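Local coordinates for protein cortical-lytic enzyme (Clostridium perfringens, PDB 5JIP) that probably acts as a muramidase of glycoside hydrolase family 25, cleaving the peptidoglycan of the spore cortex during germination, and carries a bound magnesium ion, at residues G106-V111 with D227-P232; R143-L148 with L170-L175; W199-F204 with W221-I226; S233-L238 with I298-F303; E256-G261 with A302-G307. All coordinates share one frame; numbering follows the deposited sequence.

Contact 1 of 5, residues G106-V111 with D227-P232; sequences GDLFPV and DSLMPP. With MG (magnesium ion), chain E.
Leu108 and Phe109 pack against Leu229 and Met230 where the loop leading into strand 111-113 of the family 25 catalytic barrel meets the chain that leaves that barrel. The tight part gathers round the carbonyl of Leu229. Phe109 N donates to Leu229 O at 3.0 Å, bent at the hydrogen (130°), and the same oxygen takes a CA-H contact from Leu108 and lies over one face of the Phe109 ring, toward its rim. Leu108 CD2 touches both Leu229 CB (4.0 Å) and Met230 CG (3.9 Å). Asp107 O is buried against Met230 CG with no polar partner in the model, although the carboxylate of Asp107 is held by Arg64. Packing thins beyond this: the Ser228 side chain points away from segment 106-111, Asp227 does not touch it, and the chain turns to the hydrated magnesium ion. There the 3-10 turn 227-229 ends, Met230 N bonding back to Asp227 O, and two backbone carbonyls reach the metal, Asp227 O at 2.2 Å and Met230 O at 2.0 Å.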
# COMPACT_ATOMS: atom_id res chain seq x y z
N GLY A 106 -16.03 3.06 -15.12
CA GLY A 106 -15.66 4.47 -15.14
C GLY A 106 -14.20 4.67 -14.80
O GLY A 106 -13.51 3.78 -14.29
N ASP A 107 -13.72 5.89 -15.08
CA ASP A 107 -12.36 6.25 -14.70
C ASP A 107 -12.25 6.57 -13.22
O ASP A 107 -11.29 6.17 -12.55
CB ASP A 107 -11.90 7.46 -15.51
CG ASP A 107 -12.11 7.28 -16.99
OD1 ASP A 107 -11.81 6.18 -17.49
OD2 ASP A 107 -12.52 8.27 -17.64
N LEU A 108 -13.21 7.33 -12.69
CA LEU A 108 -13.20 7.71 -11.29
C LEU A 108 -13.99 6.70 -10.48
O LEU A 108 -14.73 5.88 -11.04
CB LEU A 108 -13.81 9.09 -11.11
CG LEU A 108 -13.55 10.09 -12.20
CD1 LEU A 108 -14.41 11.35 -12.00
CD2 LEU A 108 -12.06 10.44 -12.21
N PHE A 109 -13.82 6.76 -9.14
CA PHE A 109 -14.62 5.94 -8.22
C PHE A 109 -16.08 6.02 -8.64
O PHE A 109 -16.65 7.11 -8.70
CB PHE A 109 -14.57 6.42 -6.76
CG PHE A 109 -13.22 6.34 -6.08
CD1 PHE A 109 -12.66 5.12 -5.73
CD2 PHE A 109 -12.58 7.51 -5.69
CE1 PHE A 109 -11.45 5.09 -5.07
CE2 PHE A 109 -11.39 7.48 -5.02
CZ PHE A 109 -10.81 6.29 -4.71
N PRO A 110 -16.74 4.90 -8.86
CA PRO A 110 -18.20 4.91 -8.84
C PRO A 110 -18.69 5.44 -7.51
O PRO A 110 -18.04 5.25 -6.48
CB PRO A 110 -18.57 3.43 -9.05
CG PRO A 110 -17.34 2.80 -9.62
CD PRO A 110 -16.20 3.54 -9.01
N VAL A 111 -19.82 6.16 -7.53
CA VAL A 111 -20.29 6.88 -6.35
C VAL A 111 -21.73 6.46 -6.02
O VAL A 111 -22.59 6.38 -6.92
CB VAL A 111 -20.20 8.40 -6.57
CG1 VAL A 111 -21.04 9.19 -5.58
CG2 VAL A 111 -18.76 8.85 -6.49
N ASP A 227 -4.83 10.80 -10.03
CA ASP A 227 -4.59 9.38 -9.83
C ASP A 227 -5.32 8.86 -8.60
O ASP A 227 -5.76 7.70 -8.59
CB ASP A 227 -3.09 9.11 -9.70
CG ASP A 227 -2.28 9.54 -10.93
OD1 ASP A 227 -2.84 9.64 -12.01
OD2 ASP A 227 -1.05 9.75 -10.78
N SER A 228 -5.52 9.71 -7.59
CA SER A 228 -6.16 9.28 -6.35
C SER A 228 -7.67 9.04 -6.51
O SER A 228 -8.29 8.54 -5.58
CB SER A 228 -5.91 10.30 -5.25
OG SER A 228 -4.53 10.33 -4.93
N LEU A 229 -8.25 9.43 -7.64
CA LEU A 229 -9.64 9.11 -7.93
C LEU A 229 -9.79 7.89 -8.83
O LEU A 229 -10.92 7.36 -8.95
CB LEU A 229 -10.33 10.31 -8.62
CG LEU A 229 -10.49 11.59 -7.79
CD1 LEU A 229 -11.13 12.69 -8.63
CD2 LEU A 229 -11.34 11.30 -6.53
N MET A 230 -8.70 7.43 -9.46
CA MET A 230 -8.72 6.42 -10.52
C MET A 230 -7.92 5.17 -10.17
O MET A 230 -6.96 5.24 -9.40
CB MET A 230 -8.16 6.99 -11.82
CG MET A 230 -8.83 8.25 -12.26
SD MET A 230 -8.33 8.79 -13.91
CE MET A 230 -6.56 9.00 -13.75
N PRO A 231 -8.26 4.02 -10.75
CA PRO A 231 -7.35 2.89 -10.68
C PRO A 231 -6.05 3.22 -11.40
O PRO A 231 -6.02 4.03 -12.35
CB PRO A 231 -8.12 1.77 -11.40
CG PRO A 231 -9.54 2.24 -11.41
CD PRO A 231 -9.47 3.68 -11.52
N PRO A 232 -4.95 2.57 -11.01
CA PRO A 232 -3.70 2.73 -11.76
C PRO A 232 -3.84 2.17 -13.16
O PRO A 232 -4.69 1.32 -13.45
CB PRO A 232 -2.68 1.92 -10.96
CG PRO A 232 -3.40 1.16 -10.02
CD PRO A 232 -4.84 1.54 -9.97
MG MG E . -5.73 5.67 -7.83
O HOH W 1 -7.37 5.92 -6.54
O HOH W 2 -4.13 5.27 -9.18

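Contact 2 of 5, residues R143-L148 with L170-L175; sequences RRRLML and LSDMPL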
# COMPACT_ATOMS: atom_id res chain seq x y z
N ARG A 143 -14.98 -5.48 -8.12
CA ARG A 143 -13.61 -5.28 -7.67
C ARG A 143 -13.19 -3.81 -7.74
O ARG A 143 -12.00 -3.51 -7.78
CB ARG A 143 -12.62 -6.16 -8.45
CG ARG A 143 -11.37 -6.52 -7.64
CD ARG A 143 -10.28 -7.13 -8.51
NE ARG A 143 -9.14 -7.58 -7.73
CZ ARG A 143 -7.93 -7.79 -8.23
NH1 ARG A 143 -7.68 -7.59 -9.50
NH2 ARG A 143 -6.96 -8.20 -7.44
N ARG A 144 -14.16 -2.89 -7.77
CA ARG A 144 -13.92 -1.46 -7.72
C ARG A 144 -14.39 -0.88 -6.39
O ARG A 144 -15.50 -1.17 -5.94
CB ARG A 144 -14.66 -0.71 -8.85
CG ARG A 144 -14.15 -0.97 -10.25
CD ARG A 144 -12.81 -0.33 -10.48
NE ARG A 144 -12.85 1.14 -10.31
CZ ARG A 144 -13.14 2.02 -11.26
NH1 ARG A 144 -13.43 1.65 -12.51
NH2 ARG A 144 -13.11 3.32 -10.97
N ARG A 145 -13.56 -0.02 -5.82
CA ARG A 145 -13.97 0.77 -4.67
C ARG A 145 -15.13 1.71 -4.98
O ARG A 145 -15.16 2.38 -6.01
CB ARG A 145 -12.82 1.62 -4.15
CG ARG A 145 -11.60 0.89 -3.65
CD ARG A 145 -11.88 -0.06 -2.49
NE ARG A 145 -12.74 0.46 -1.44
CZ ARG A 145 -12.34 1.19 -0.40
NH1 ARG A 145 -11.08 1.57 -0.29
NH2 ARG A 145 -13.21 1.57 0.53
N LEU A 146 -16.06 1.79 -4.04
CA LEU A 146 -17.22 2.66 -4.09
C LEU A 146 -17.00 3.88 -3.20
O LEU A 146 -16.71 3.74 -2.01
CB LEU A 146 -18.46 1.90 -3.64
CG LEU A 146 -19.78 2.66 -3.66
CD1 LEU A 146 -20.18 2.98 -5.10
CD2 LEU A 146 -20.87 1.86 -2.96
N MET A 147 -17.15 5.07 -3.76
CA MET A 147 -17.11 6.32 -2.99
C MET A 147 -18.52 6.71 -2.57
O MET A 147 -19.48 6.48 -3.31
CB MET A 147 -16.46 7.45 -3.80
CG MET A 147 -16.50 8.83 -3.12
SD MET A 147 -15.13 9.92 -3.56
CE MET A 147 -15.54 10.30 -5.25
N LEU A 148 -18.64 7.24 -1.34
CA LEU A 148 -19.90 7.74 -0.80
C LEU A 148 -19.98 9.26 -0.93
O LEU A 148 -19.06 9.98 -0.53
CB LEU A 148 -20.07 7.36 0.68
CG LEU A 148 -21.38 7.86 1.32
CD1 LEU A 148 -22.51 7.12 0.73
CD2 LEU A 148 -21.31 7.68 2.84
N LEU A 170 -18.89 3.09 7.91
CA LEU A 170 -18.62 3.57 6.55
C LEU A 170 -17.33 4.38 6.44
O LEU A 170 -17.02 4.88 5.35
CB LEU A 170 -19.79 4.41 6.06
CG LEU A 170 -21.15 3.76 6.19
CD1 LEU A 170 -22.22 4.75 5.78
CD2 LEU A 170 -21.25 2.43 5.45
N SER A 171 -16.57 4.52 7.53
CA SER A 171 -15.44 5.45 7.56
C SER A 171 -14.27 4.98 6.71
O SER A 171 -13.30 5.73 6.54
CB SER A 171 -14.98 5.68 9.02
OG SER A 171 -14.46 4.50 9.63
N ASP A 172 -14.32 3.76 6.21
CA ASP A 172 -13.30 3.29 5.30
C ASP A 172 -13.70 3.54 3.85
O ASP A 172 -12.87 3.36 2.96
CB ASP A 172 -13.00 1.79 5.52
CG ASP A 172 -14.15 0.88 5.12
OD1 ASP A 172 -15.33 1.22 5.40
OD2 ASP A 172 -13.85 -0.19 4.54
N MET A 173 -14.91 4.02 3.59
CA MET A 173 -15.26 4.43 2.23
C MET A 173 -14.57 5.74 1.87
O MET A 173 -14.43 6.62 2.71
CB MET A 173 -16.77 4.59 2.09
CG MET A 173 -17.53 3.33 2.39
SD MET A 173 -19.29 3.54 2.06
CE MET A 173 -19.29 3.59 0.25
N PRO A 174 -14.15 5.93 0.63
CA PRO A 174 -13.80 7.29 0.20
C PRO A 174 -15.02 8.17 0.38
O PRO A 174 -16.14 7.75 0.08
CB PRO A 174 -13.40 7.14 -1.27
CG PRO A 174 -13.07 5.70 -1.43
CD PRO A 174 -13.99 4.95 -0.45
N LEU A 175 -14.79 9.39 0.87
CA LEU A 175 -15.85 10.35 1.15
C LEU A 175 -15.81 11.53 0.18
O LEU A 175 -14.81 12.25 0.07
CB LEU A 175 -15.75 10.88 2.58
CG LEU A 175 -16.76 11.96 2.96
CD1 LEU A 175 -18.16 11.40 2.94
CD2 LEU A 175 -16.41 12.51 4.31
O HOH W 3 -10.43 2.01 2.35
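Pro174 is the bump at the middle of this contact, its ring directed at the segment 143-148 and covered on several sides. Its CD sits 3.4 Å from Leu146 O and also lies over one face of the Arg145 guanidinium, while CB meets Met147 CG at 4.0 Å. A second bump is the methyl of Met173. The bend at chi3 (71°) turns CE into the hollow between Leu146 and Leu148, 3.4 Å from Leu146 O and 3.9 Å from Leu148 CB; the Leu146 and Met173 side chains run side by side in the same direction. These residues lead into two neighbouring parallel strands of the catalytic barrel, 147-151 and 175-178, paired at Leu148 and Leu175, with Leu148 N donating to Pro174 O at 2.9 Å. At the other end Arg145, folded back at chi2 and chi3, lays its guanidinium edge against the turn 170-173. NH2 donates to Asp172 O at 3.0 Å and nearly straight (163°), the oxygen lying in the guanidinium plane but the donor standing 41° out of the carbonyl plane. A water spans Arg145 NH1 and Asp172 O, and NH1 also binds Thr306 O. The Asp172 carboxylate instead pairs with Arg135.

Contact 3 of 5, residues W199-F204 with W221-I226; sequences WTMWQF and WGPNSI
Trp202 and Trp221 are joined first by backbone bonds: Trp202 N to Trp221 O and Trp221 N to Trp202 O, both 2.8 Å. This reciprocal pair is the hydrogen-bonded kind of antiparallel bridge, and the Trp221 carbonyl also receives a CA-H contact from Met201. Aromatic contacts come next. The Phe204 ring forms an offset stack on the five-membered ring of Trp221, centroids 4.2 Å apart and planes at 19°; a chi1 of 63°, which sets CG between backbone N and carbonyl carbon, swings the ring there. Trp202 meets the same indole obliquely, CE3 lying 3.6 Å from Trp221 CD1 with the planes at 53°. This joins strands 201-208 and 217-221, one of the antiparallel pairings in the largely parallel family 25 barrel sheet. Apolar contacts follow. Trp199 CH2 touches Trp221 CB at 4.0 Å, and the Thr200 side chain crosses Pro223, CG2 4.1 Å from Pro223 CG. Separately, Pro223 CD packs 3.2 Å from Thr200 O; the proline nitrogen has no hydrogen to offer that carbonyl.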
# COMPACT_ATOMS: atom_id res chain seq x y z
N TRP A 199 -11.59 13.85 3.74
CA TRP A 199 -12.43 13.83 2.55
C TRP A 199 -11.57 13.61 1.32
O TRP A 199 -10.43 14.06 1.22
CB TRP A 199 -13.27 15.10 2.39
CG TRP A 199 -12.60 16.45 2.39
CD1 TRP A 199 -12.55 17.34 3.43
CD2 TRP A 199 -12.03 17.14 1.27
NE1 TRP A 199 -11.92 18.50 3.04
CE2 TRP A 199 -11.60 18.40 1.72
CE3 TRP A 199 -11.79 16.78 -0.05
CZ2 TRP A 199 -10.97 19.30 0.88
CZ3 TRP A 199 -11.15 17.68 -0.87
CH2 TRP A 199 -10.75 18.92 -0.41
N THR A 200 -12.14 12.86 0.39
CA THR A 200 -11.53 12.66 -0.91
C THR A 200 -11.95 13.76 -1.88
O THR A 200 -11.12 14.25 -2.66
CB THR A 200 -11.93 11.27 -1.42
OG1 THR A 200 -11.37 10.30 -0.54
CG2 THR A 200 -11.47 11.04 -2.82
N MET A 201 -13.24 14.14 -1.87
CA MET A 201 -13.72 15.29 -2.63
C MET A 201 -14.65 16.11 -1.75
O MET A 201 -15.25 15.61 -0.80
CB MET A 201 -14.45 14.87 -3.90
CG MET A 201 -13.55 14.22 -4.93
SD MET A 201 -14.41 13.78 -6.48
CE MET A 201 -15.73 14.93 -6.60
N TRP A 202 -14.74 17.39 -2.07
CA TRP A 202 -15.57 18.36 -1.36
C TRP A 202 -16.38 19.13 -2.38
O TRP A 202 -15.81 19.85 -3.21
CB TRP A 202 -14.69 19.29 -0.52
CG TRP A 202 -15.37 20.50 0.06
CD1 TRP A 202 -16.70 20.68 0.31
CD2 TRP A 202 -14.72 21.73 0.44
NE1 TRP A 202 -16.92 21.95 0.85
CE2 TRP A 202 -15.72 22.61 0.91
CE3 TRP A 202 -13.40 22.16 0.43
CZ2 TRP A 202 -15.42 23.88 1.38
CZ3 TRP A 202 -13.10 23.43 0.88
CH2 TRP A 202 -14.10 24.27 1.35
N GLN A 203 -17.70 18.94 -2.36
CA GLN A 203 -18.63 19.72 -3.17
C GLN A 203 -18.91 21.00 -2.41
O GLN A 203 -19.57 20.97 -1.36
CB GLN A 203 -19.92 18.95 -3.42
CG GLN A 203 -20.79 19.57 -4.50
CD GLN A 203 -22.06 18.79 -4.63
OE1 GLN A 203 -22.91 18.83 -3.76
NE2 GLN A 203 -22.20 18.07 -5.74
N PHE A 204 -18.34 22.11 -2.88
CA PHE A 204 -18.42 23.37 -2.14
C PHE A 204 -19.50 24.30 -2.64
O PHE A 204 -19.80 25.30 -1.97
CB PHE A 204 -17.05 24.08 -2.14
CG PHE A 204 -16.57 24.49 -3.51
CD1 PHE A 204 -15.81 23.62 -4.28
CD2 PHE A 204 -16.89 25.74 -4.02
CE1 PHE A 204 -15.38 23.98 -5.54
CE2 PHE A 204 -16.46 26.10 -5.29
CZ PHE A 204 -15.72 25.22 -6.06
N TRP A 221 -13.82 20.20 -5.20
CA TRP A 221 -12.40 19.99 -5.02
C TRP A 221 -12.12 18.51 -4.83
O TRP A 221 -12.86 17.80 -4.14
CB TRP A 221 -11.86 20.77 -3.81
CG TRP A 221 -12.08 22.24 -3.87
CD1 TRP A 221 -12.86 22.98 -3.03
CD2 TRP A 221 -11.52 23.17 -4.82
NE1 TRP A 221 -12.82 24.30 -3.38
CE2 TRP A 221 -12.02 24.45 -4.49
CE3 TRP A 221 -10.64 23.05 -5.90
CZ2 TRP A 221 -11.66 25.60 -5.19
CZ3 TRP A 221 -10.30 24.19 -6.63
CH2 TRP A 221 -10.80 25.45 -6.26
N GLY A 222 -11.02 18.06 -5.42
CA GLY A 222 -10.60 16.69 -5.31
C GLY A 222 -9.20 16.55 -4.72
O GLY A 222 -8.59 17.51 -4.23
N PRO A 223 -8.68 15.32 -4.77
CA PRO A 223 -7.31 15.06 -4.31
C PRO A 223 -6.27 15.86 -5.08
O PRO A 223 -6.51 16.39 -6.16
CB PRO A 223 -7.13 13.55 -4.56
CG PRO A 223 -8.50 13.01 -4.78
CD PRO A 223 -9.31 14.13 -5.35
N ASN A 224 -5.06 15.91 -4.50
CA ASN A 224 -3.95 16.59 -5.14
C ASN A 224 -3.59 15.99 -6.48
O ASN A 224 -3.06 16.70 -7.36
CB ASN A 224 -2.75 16.56 -4.22
CG ASN A 224 -2.94 17.44 -3.00
OD1 ASN A 224 -3.99 18.06 -2.83
ND2 ASN A 224 -1.92 17.51 -2.17
N SER A 225 -3.84 14.70 -6.66
CA SER A 225 -3.59 14.03 -7.93
C SER A 225 -4.86 13.36 -8.43
O SER A 225 -5.57 12.69 -7.67
CB SER A 225 -2.51 12.97 -7.79
OG SER A 225 -2.35 12.31 -9.03
N ILE A 226 -5.10 13.50 -9.73
CA ILE A 226 -6.21 12.79 -10.37
C ILE A 226 -6.06 11.29 -10.17
O ILE A 226 -7.06 10.55 -10.16
CB ILE A 226 -6.28 13.18 -11.86
CG1 ILE A 226 -7.48 12.53 -12.53
CG2 ILE A 226 -5.02 12.77 -12.60
CD1 ILE A 226 -8.83 13.12 -12.03

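Contact 4 of 5, residues S233-L238 with I298-F303; sequences SAVTGL and ISIEAF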
# COMPACT_ATOMS: atom_id res chain seq x y z
N SER A 233 -2.94 2.64 -14.03
CA SER A 233 -2.81 2.13 -15.39
C SER A 233 -2.24 0.72 -15.40
O SER A 233 -1.65 0.23 -14.43
CB SER A 233 -1.89 3.02 -16.23
OG SER A 233 -2.38 4.35 -16.34
N ALA A 234 -2.43 0.04 -16.53
CA ALA A 234 -1.76 -1.23 -16.75
C ALA A 234 -0.25 -1.04 -16.66
O ALA A 234 0.30 0.02 -16.97
CB ALA A 234 -2.12 -1.81 -18.11
N VAL A 235 0.42 -2.10 -16.22
CA VAL A 235 1.88 -2.07 -16.15
C VAL A 235 2.45 -2.12 -17.57
O VAL A 235 1.92 -2.78 -18.45
CB VAL A 235 2.37 -3.25 -15.30
CG1 VAL A 235 3.92 -3.34 -15.26
CG2 VAL A 235 1.76 -3.19 -13.86
N THR A 236 3.57 -1.44 -17.77
CA THR A 236 4.24 -1.45 -19.06
C THR A 236 5.64 -2.01 -18.91
O THR A 236 6.18 -2.09 -17.80
CB THR A 236 4.31 -0.05 -19.68
OG1 THR A 236 5.22 0.78 -18.95
CG2 THR A 236 2.91 0.59 -19.69
N GLY A 237 6.23 -2.40 -20.04
CA GLY A 237 7.60 -2.88 -20.05
C GLY A 237 7.81 -4.21 -19.37
O GLY A 237 8.92 -4.50 -18.91
N LEU A 238 6.79 -5.07 -19.35
CA LEU A 238 6.89 -6.34 -18.66
C LEU A 238 7.80 -7.26 -19.45
O LEU A 238 7.71 -7.36 -20.67
CB LEU A 238 5.51 -6.98 -18.50
CG LEU A 238 5.49 -8.30 -17.74
CD1 LEU A 238 5.95 -8.12 -16.28
CD2 LEU A 238 4.07 -8.94 -17.82
N ILE A 298 3.08 -15.09 -17.48
CA ILE A 298 3.39 -14.15 -16.42
C ILE A 298 2.44 -12.97 -16.57
O ILE A 298 2.28 -12.43 -17.68
CB ILE A 298 4.86 -13.70 -16.48
CG1 ILE A 298 5.82 -14.91 -16.47
CG2 ILE A 298 5.16 -12.74 -15.34
CD1 ILE A 298 5.80 -15.76 -15.19
N SER A 299 1.78 -12.57 -15.49
CA SER A 299 0.91 -11.41 -15.55
C SER A 299 1.07 -10.56 -14.30
O SER A 299 1.52 -11.04 -13.25
CB SER A 299 -0.56 -11.80 -15.73
OG SER A 299 -0.97 -12.61 -14.66
N ILE A 300 0.67 -9.30 -14.40
CA ILE A 300 0.89 -8.37 -13.31
C ILE A 300 -0.21 -7.33 -13.29
O ILE A 300 -0.76 -6.96 -14.33
CB ILE A 300 2.29 -7.73 -13.45
CG1 ILE A 300 2.67 -6.95 -12.19
CG2 ILE A 300 2.32 -6.83 -14.70
CD1 ILE A 300 4.10 -6.45 -12.17
N GLU A 301 -0.52 -6.85 -12.08
CA GLU A 301 -1.40 -5.71 -11.87
C GLU A 301 -0.77 -4.75 -10.88
O GLU A 301 -0.15 -5.16 -9.89
CB GLU A 301 -2.79 -6.16 -11.37
CG GLU A 301 -2.75 -6.83 -9.97
CD GLU A 301 -4.03 -7.55 -9.61
OE1 GLU A 301 -4.93 -7.67 -10.48
OE2 GLU A 301 -4.13 -8.03 -8.44
N ALA A 302 -0.92 -3.45 -11.14
CA ALA A 302 -0.64 -2.45 -10.13
C ALA A 302 -1.86 -2.26 -9.24
O ALA A 302 -2.99 -2.57 -9.63
CB ALA A 302 -0.25 -1.13 -10.78
N PHE A 303 -1.63 -1.75 -8.02
CA PHE A 303 -2.76 -1.32 -7.20
C PHE A 303 -2.35 -0.06 -6.45
O PHE A 303 -1.16 0.21 -6.25
CB PHE A 303 -3.27 -2.42 -6.23
CG PHE A 303 -2.24 -2.98 -5.27
CD1 PHE A 303 -1.97 -2.37 -4.05
CD2 PHE A 303 -1.59 -4.16 -5.57
CE1 PHE A 303 -1.04 -2.91 -3.17
CE2 PHE A 303 -0.68 -4.72 -4.70
CZ PHE A 303 -0.39 -4.10 -3.49
O HOH W 4 -1.31 -4.36 -15.60
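Val235 and Ile300 meet at about a right angle, the valine's branched end set over the gamma-methyl of the isoleucine. Ile300 CG2 is 3.6 Å from Val235 CB, so this methyl sits against CB and touches both valine prongs, on the side turned from CA. Ile300 CG1 runs anti to its backbone N (chi1 -169°), which leaves CG2 as the branch offered to the loop. Leu238 reaches the same methyl obliquely from further along, its CD2 4.2 Å from Ile300 CG2 and 3.9 Å from Ile298 O. At the opposite end Val235 CG2 comes within 4.2 Å of Ala302 CB. The polar link is indirect: one water accepts from Val235 N and donates to Ile300 O, at 2.9 Å from each. The loop 233-238 thus covers strand 296-304 in a C-terminal beta sandwich whose strand order is consistent with a fibronectin type III-like domain; strands 259-266 and 314-318 flank it, Trp251 touches both Val235 and Ile300, and Leu238 packs on Val249 of strand 246-250.

Contact 5 of 5, residues E256-G261 with A302-G307; sequences EDDLNG and AFDITG. With MG (magnesium ion), chain E.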
# COMPACT_ATOMS: atom_id res chain seq x y z
N GLU A 256 1.92 6.42 -10.99
CA GLU A 256 0.85 7.09 -10.27
C GLU A 256 1.31 7.59 -8.91
O GLU A 256 2.06 6.92 -8.18
CB GLU A 256 -0.35 6.17 -10.08
CG GLU A 256 -1.11 5.89 -11.34
CD GLU A 256 -0.55 4.74 -12.14
OE1 GLU A 256 0.34 4.00 -11.64
OE2 GLU A 256 -1.02 4.55 -13.27
N ASP A 257 0.82 8.78 -8.55
CA ASP A 257 1.15 9.37 -7.27
C ASP A 257 0.66 8.53 -6.12
O ASP A 257 1.25 8.56 -5.04
CB ASP A 257 0.57 10.79 -7.17
CG ASP A 257 1.07 11.69 -8.28
OD1 ASP A 257 2.31 11.77 -8.41
OD2 ASP A 257 0.25 12.27 -9.03
N ASP A 258 -0.41 7.77 -6.33
CA ASP A 258 -0.98 6.95 -5.27
C ASP A 258 -0.64 5.48 -5.45
O ASP A 258 -1.33 4.62 -4.88
CB ASP A 258 -2.51 7.13 -5.22
CG ASP A 258 -3.19 6.65 -6.49
OD1 ASP A 258 -2.51 6.53 -7.55
OD2 ASP A 258 -4.43 6.43 -6.47
N LEU A 259 0.38 5.16 -6.25
CA LEU A 259 0.79 3.78 -6.44
C LEU A 259 1.17 3.16 -5.10
O LEU A 259 1.83 3.77 -4.26
CB LEU A 259 1.98 3.72 -7.39
CG LEU A 259 2.50 2.34 -7.72
CD1 LEU A 259 1.51 1.58 -8.56
CD2 LEU A 259 3.83 2.50 -8.40
N ASN A 260 0.72 1.93 -4.90
CA ASN A 260 1.02 1.24 -3.67
C ASN A 260 1.66 -0.13 -3.84
O ASN A 260 2.21 -0.63 -2.86
CB ASN A 260 -0.24 1.10 -2.83
CG ASN A 260 0.04 1.35 -1.38
OD1 ASN A 260 1.11 1.83 -1.03
ND2 ASN A 260 -0.92 1.01 -0.51
N GLY A 261 1.63 -0.73 -5.02
CA GLY A 261 2.33 -1.98 -5.23
C GLY A 261 1.82 -2.72 -6.45
O GLY A 261 1.05 -2.19 -7.25
N ALA A 302 -0.92 -3.45 -11.14
CA ALA A 302 -0.64 -2.45 -10.13
C ALA A 302 -1.86 -2.26 -9.24
O ALA A 302 -2.99 -2.57 -9.63
CB ALA A 302 -0.25 -1.13 -10.78
N PHE A 303 -1.63 -1.75 -8.02
CA PHE A 303 -2.76 -1.32 -7.20
C PHE A 303 -2.35 -0.06 -6.45
O PHE A 303 -1.16 0.21 -6.25
CB PHE A 303 -3.27 -2.42 -6.23
CG PHE A 303 -2.24 -2.98 -5.27
CD1 PHE A 303 -1.97 -2.37 -4.05
CD2 PHE A 303 -1.59 -4.16 -5.57
CE1 PHE A 303 -1.04 -2.91 -3.17
CE2 PHE A 303 -0.68 -4.72 -4.70
CZ PHE A 303 -0.39 -4.10 -3.49
N ASP A 304 -3.35 0.73 -6.05
CA ASP A 304 -3.11 2.03 -5.46
C ASP A 304 -3.51 2.02 -3.98
O ASP A 304 -3.96 1.02 -3.44
CB ASP A 304 -3.80 3.14 -6.27
CG ASP A 304 -5.32 3.03 -6.29
OD1 ASP A 304 -5.92 2.30 -5.47
OD2 ASP A 304 -5.92 3.72 -7.15
N ILE A 305 -3.28 3.15 -3.31
CA ILE A 305 -3.40 3.20 -1.85
C ILE A 305 -4.79 2.82 -1.38
O ILE A 305 -4.93 2.21 -0.32
CB ILE A 305 -2.99 4.60 -1.35
CG1 ILE A 305 -1.49 4.76 -1.59
CG2 ILE A 305 -3.32 4.77 0.14
CD1 ILE A 305 -0.97 6.19 -1.31
N THR A 306 -5.83 3.16 -2.14
CA THR A 306 -7.17 2.86 -1.68
C THR A 306 -7.70 1.56 -2.26
O THR A 306 -8.86 1.23 -2.07
CB THR A 306 -8.11 4.05 -1.95
OG1 THR A 306 -7.90 4.58 -3.26
CG2 THR A 306 -7.83 5.16 -0.94
N GLY A 307 -6.86 0.77 -2.93
CA GLY A 307 -7.21 -0.61 -3.20
C GLY A 307 -7.87 -0.89 -4.53
O GLY A 307 -8.53 -1.93 -4.67
MG MG E . -5.73 5.67 -7.83
O HOH W 5 -5.45 5.76 -3.88
O HOH W 2 -4.13 5.27 -9.18
O HOH W 6 -3.05 -0.29 -0.86
O HOH W 1 -7.37 5.92 -6.54
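Asp258 and Asp304 each give one carboxylate oxygen to the magnesium ion, OD2 of Asp258 at 2.0 Å and OD2 of Asp304 at 2.1 Å. These oxygens are 3.2 Å apart, a closeness the metal between them probably offsets, and the carboxylate planes stand 55° to each other. A metal-bound water donates to Asp258 OD1 at 2.6 Å; the carbonyls of Asp227 and Met230 complete the site with a second water. In both aspartates CG sits between backbone N and carbonyl carbon (chi1 64°), which turns the acids to the same metal. A further water donates to Asp258 OD2 and bonds to Thr306 OG1, while Asp304 OD1 is held by Asp308 N. The backbone behind is a classic beta bulge between antiparallel strands 259-266 and 296-304: Asn260 N and Gly261 N both donate to Phe303 O, at 2.9 and 3.2 Å, and Phe303 N returns a bond to Gly261 O. Next to it Ile305 N bonds to Asp258 O, tying the two metal-binding ends together. Gly261 CA makes a CH-pi contact over the face of the Phe303 ring, 4.1 Å from its centroid. Outermost, Asn260 crosses Ile305 at about a right angle and bonds to Asn260 of the second subunit.

Contacts 2 and 3 belong to the catalytic barrel and join backbone pairing to apolar or aromatic packing; they meet where Leu175 O accepts from Thr200 N. Both are nested along the chain inside the loop closed by contact 1, which joins the barrel to the chain leaving it. Contacts 4 and 5 share Ala302 and Phe303 on strand 296-304, yet differ sharply: contact 4 is mainly apolar, its centre about 20 Å from the centre of the chain, whereas contact 5 is built on charge and backbone bonds. Contacts 1 and 5 divide the magnesium ligands, carbonyls from one and carboxylates from the other. Contacts 2, 4 and 5 are buried and touch the second subunit; contacts 1 and 3, both partly buried, do not.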